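Local coordinates for protein galactose-binding lectin (Arachis hypogaea, PDB 2DVD) that binds carbohydrates with specificity for D-galactose, as a calcium- and manganese-containing homotetrameric legume lectin, at residues Thr3-Phe8 and Ser224-Leu229. Numbering follows the deposited sequence.
Sequences TVSFNF and SFTSTL
Val4 and Ser227, then Phe6 and Phe225, form the hydrogen-bonded pairs where the N-terminal and C-terminal strands of the legume lectin fold run antiparallel in the sheet away from the metal sites. Backbone bonds run both ways in each pair: Val4 N to Ser227 O is 2.9 Å and Ser227 N to Val4 O 2.8 Å, while Phe6 and Phe225 repeat the exchange. Between them, the CA of Ser5 lies 2.9 Å from Phe225 O, a CA-H...O contact.

Val4, Phe6 and Phe225, with Ser227 beside Val4, make the face turned toward strand 43-53. Phe6 takes chi1 54°, CG between its backbone N and carbonyl carbon, which swings the ring across to Phe225; there Phe225 CB sits over one face of the Phe6 ring, 3.7 Å from that ring's centroid (CH-pi). The two rings are nearly parallel, planes at 9°, but slid apart with little overlap. Tyr48 also stacks on Phe6.

The face of Thr3, Ser5, Thr226 and Thr228 is largely hydroxyl-bearing and meets a second subunit at its threonines. Asp184 OD1 of that subunit is hydrogen-bonded to Thr3 OG1, and its Ile185 N to Thr228 OG1; between the two threonines Thr228 OG1 donates to Thr3 OG1 at 2.8 Å.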
loop_
_atom_site.group_PDB
_atom_site.type_symbol
_atom_site.label_atom_id
_atom_site.label_comp_id
_atom_site.label_asym_id
_atom_site.label_seq_id
_atom_site.Cartn_x
_atom_site.Cartn_y
_atom_site.Cartn_z
ATOM N N THR A 3 -1.710 -11.681 5.459
ATOM C CA THR A 3 -1.628 -11.111 4.125
ATOM C C THR A 3 -0.228 -11.026 3.528
ATOM O O THR A 3 0.743 -10.702 4.216
ATOM C CB THR A 3 -2.258 -9.693 4.127
ATOM O OG1 THR A 3 -3.664 -9.801 4.397
ATOM C CG2 THR A 3 -2.044 -8.989 2.794
ATOM N N VAL A 4 -0.142 -11.335 2.237
ATOM C CA VAL A 4 1.106 -11.256 1.491
ATOM C C VAL A 4 0.831 -10.319 0.318
ATOM O O VAL A 4 -0.069 -10.565 -0.485
ATOM C CB VAL A 4 1.550 -12.638 0.940
ATOM C CG1 VAL A 4 2.750 -12.471 0.020
ATOM C CG2 VAL A 4 1.914 -13.570 2.084
ATOM N N SER A 5 1.580 -9.228 0.233
ATOM C CA SER A 5 1.383 -8.293 -0.863
ATOM C C SER A 5 2.689 -7.672 -1.316
ATOM O O SER A 5 3.486 -7.204 -0.507
ATOM C CB SER A 5 0.400 -7.187 -0.465
ATOM O OG SER A 5 0.914 -6.427 0.606
ATOM N N PHE A 6 2.900 -7.680 -2.624
ATOM C CA PHE A 6 4.098 -7.112 -3.209
ATOM C C PHE A 6 3.746 -6.479 -4.543
ATOM O O PHE A 6 2.659 -6.710 -5.085
ATOM C CB PHE A 6 5.176 -8.190 -3.379
ATOM C CG PHE A 6 4.725 -9.403 -4.150
ATOM C CD1 PHE A 6 4.657 -9.379 -5.541
ATOM C CD2 PHE A 6 4.408 -10.585 -3.483
ATOM C CE1 PHE A 6 4.285 -10.515 -6.258
ATOM C CE2 PHE A 6 4.033 -11.731 -4.192
ATOM C CZ PHE A 6 3.973 -11.697 -5.583
ATOM N N ASN A 7 4.659 -5.674 -5.070
ATOM C CA ASN A 7 4.413 -4.996 -6.326
ATOM C C ASN A 7 5.706 -4.707 -7.073
ATOM O O ASN A 7 6.493 -3.849 -6.668
ATOM C CB ASN A 7 3.656 -3.697 -6.060
ATOM C CG ASN A 7 3.484 -2.859 -7.304
ATOM O OD1 ASN A 7 3.020 -3.344 -8.333
ATOM N ND2 ASN A 7 3.850 -1.586 -7.213
ATOM N N PHE A 8 5.915 -5.441 -8.161
ATOM C CA PHE A 8 7.092 -5.287 -9.003
ATOM C C PHE A 8 6.743 -4.401 -10.194
ATOM O O PHE A 8 5.927 -4.778 -11.035
ATOM C CB PHE A 8 7.555 -6.648 -9.530
ATOM C CG PHE A 8 8.090 -7.568 -8.472
ATOM C CD1 PHE A 8 9.410 -7.462 -8.043
ATOM C CD2 PHE A 8 7.281 -8.550 -7.913
ATOM C CE1 PHE A 8 9.915 -8.326 -7.074
ATOM C CE2 PHE A 8 7.776 -9.416 -6.945
ATOM C CZ PHE A 8 9.093 -9.306 -6.524
ATOM N N SER A 224 1.813 -7.265 -9.526
ATOM C CA SER A 224 1.414 -6.854 -8.184
ATOM C C SER A 224 0.570 -8.007 -7.643
ATOM O O SER A 224 -0.115 -8.693 -8.404
ATOM C CB SER A 224 0.602 -5.548 -8.208
ATOM O OG SER A 224 -0.652 -5.716 -8.842
ATOM N N PHE A 225 0.619 -8.226 -6.337
ATOM C CA PHE A 225 -0.116 -9.338 -5.748
ATOM C C PHE A 225 -0.491 -9.088 -4.296
ATOM O O PHE A 225 0.257 -8.467 -3.542
ATOM C CB PHE A 225 0.752 -10.606 -5.871
ATOM C CG PHE A 225 0.214 -11.821 -5.149
ATOM C CD1 PHE A 225 0.338 -11.949 -3.764
ATOM C CD2 PHE A 225 -0.361 -12.875 -5.867
ATOM C CE1 PHE A 225 -0.098 -13.107 -3.104
ATOM C CE2 PHE A 225 -0.802 -14.040 -5.219
ATOM C CZ PHE A 225 -0.668 -14.155 -3.836
ATOM N N THR A 226 -1.672 -9.564 -3.921
ATOM C CA THR A 226 -2.137 -9.460 -2.548
ATOM C C THR A 226 -3.027 -10.647 -2.239
ATOM O O THR A 226 -4.053 -10.851 -2.895
ATOM C CB THR A 226 -2.973 -8.195 -2.259
ATOM O OG1 THR A 226 -2.218 -7.014 -2.557
ATOM C CG2 THR A 226 -3.354 -8.172 -0.780
ATOM N N SER A 227 -2.625 -11.435 -1.251
ATOM C CA SER A 227 -3.422 -12.573 -0.829
ATOM C C SER A 227 -3.704 -12.353 0.647
ATOM O O SER A 227 -2.876 -11.804 1.373
ATOM C CB SER A 227 -2.666 -13.893 -1.030
ATOM O OG SER A 227 -1.549 -13.998 -0.161
ATOM N N THR A 228 -4.885 -12.756 1.085
ATOM C CA THR A 228 -5.258 -12.609 2.477
ATOM C C THR A 228 -5.907 -13.893 2.952
ATOM O O THR A 228 -6.845 -14.401 2.334
ATOM C CB THR A 228 -6.233 -11.438 2.678
ATOM O OG1 THR A 228 -5.577 -10.211 2.348
ATOM C CG2 THR A 228 -6.710 -11.383 4.121
ATOM N N LEU A 229 -5.381 -14.420 4.052
ATOM C CA LEU A 229 -5.878 -15.650 4.647
ATOM C C LEU A 229 -6.463 -15.335 6.011
ATOM O O LEU A 229 -5.754 -14.860 6.898
ATOM C CB LEU A 229 -4.738 -16.661 4.809
ATOM C CG LEU A 229 -5.047 -17.930 5.615
ATOM C CD1 LEU A 229 -6.063 -18.783 4.858
ATOM C CD2 LEU A 229 -3.762 -18.712 5.861
#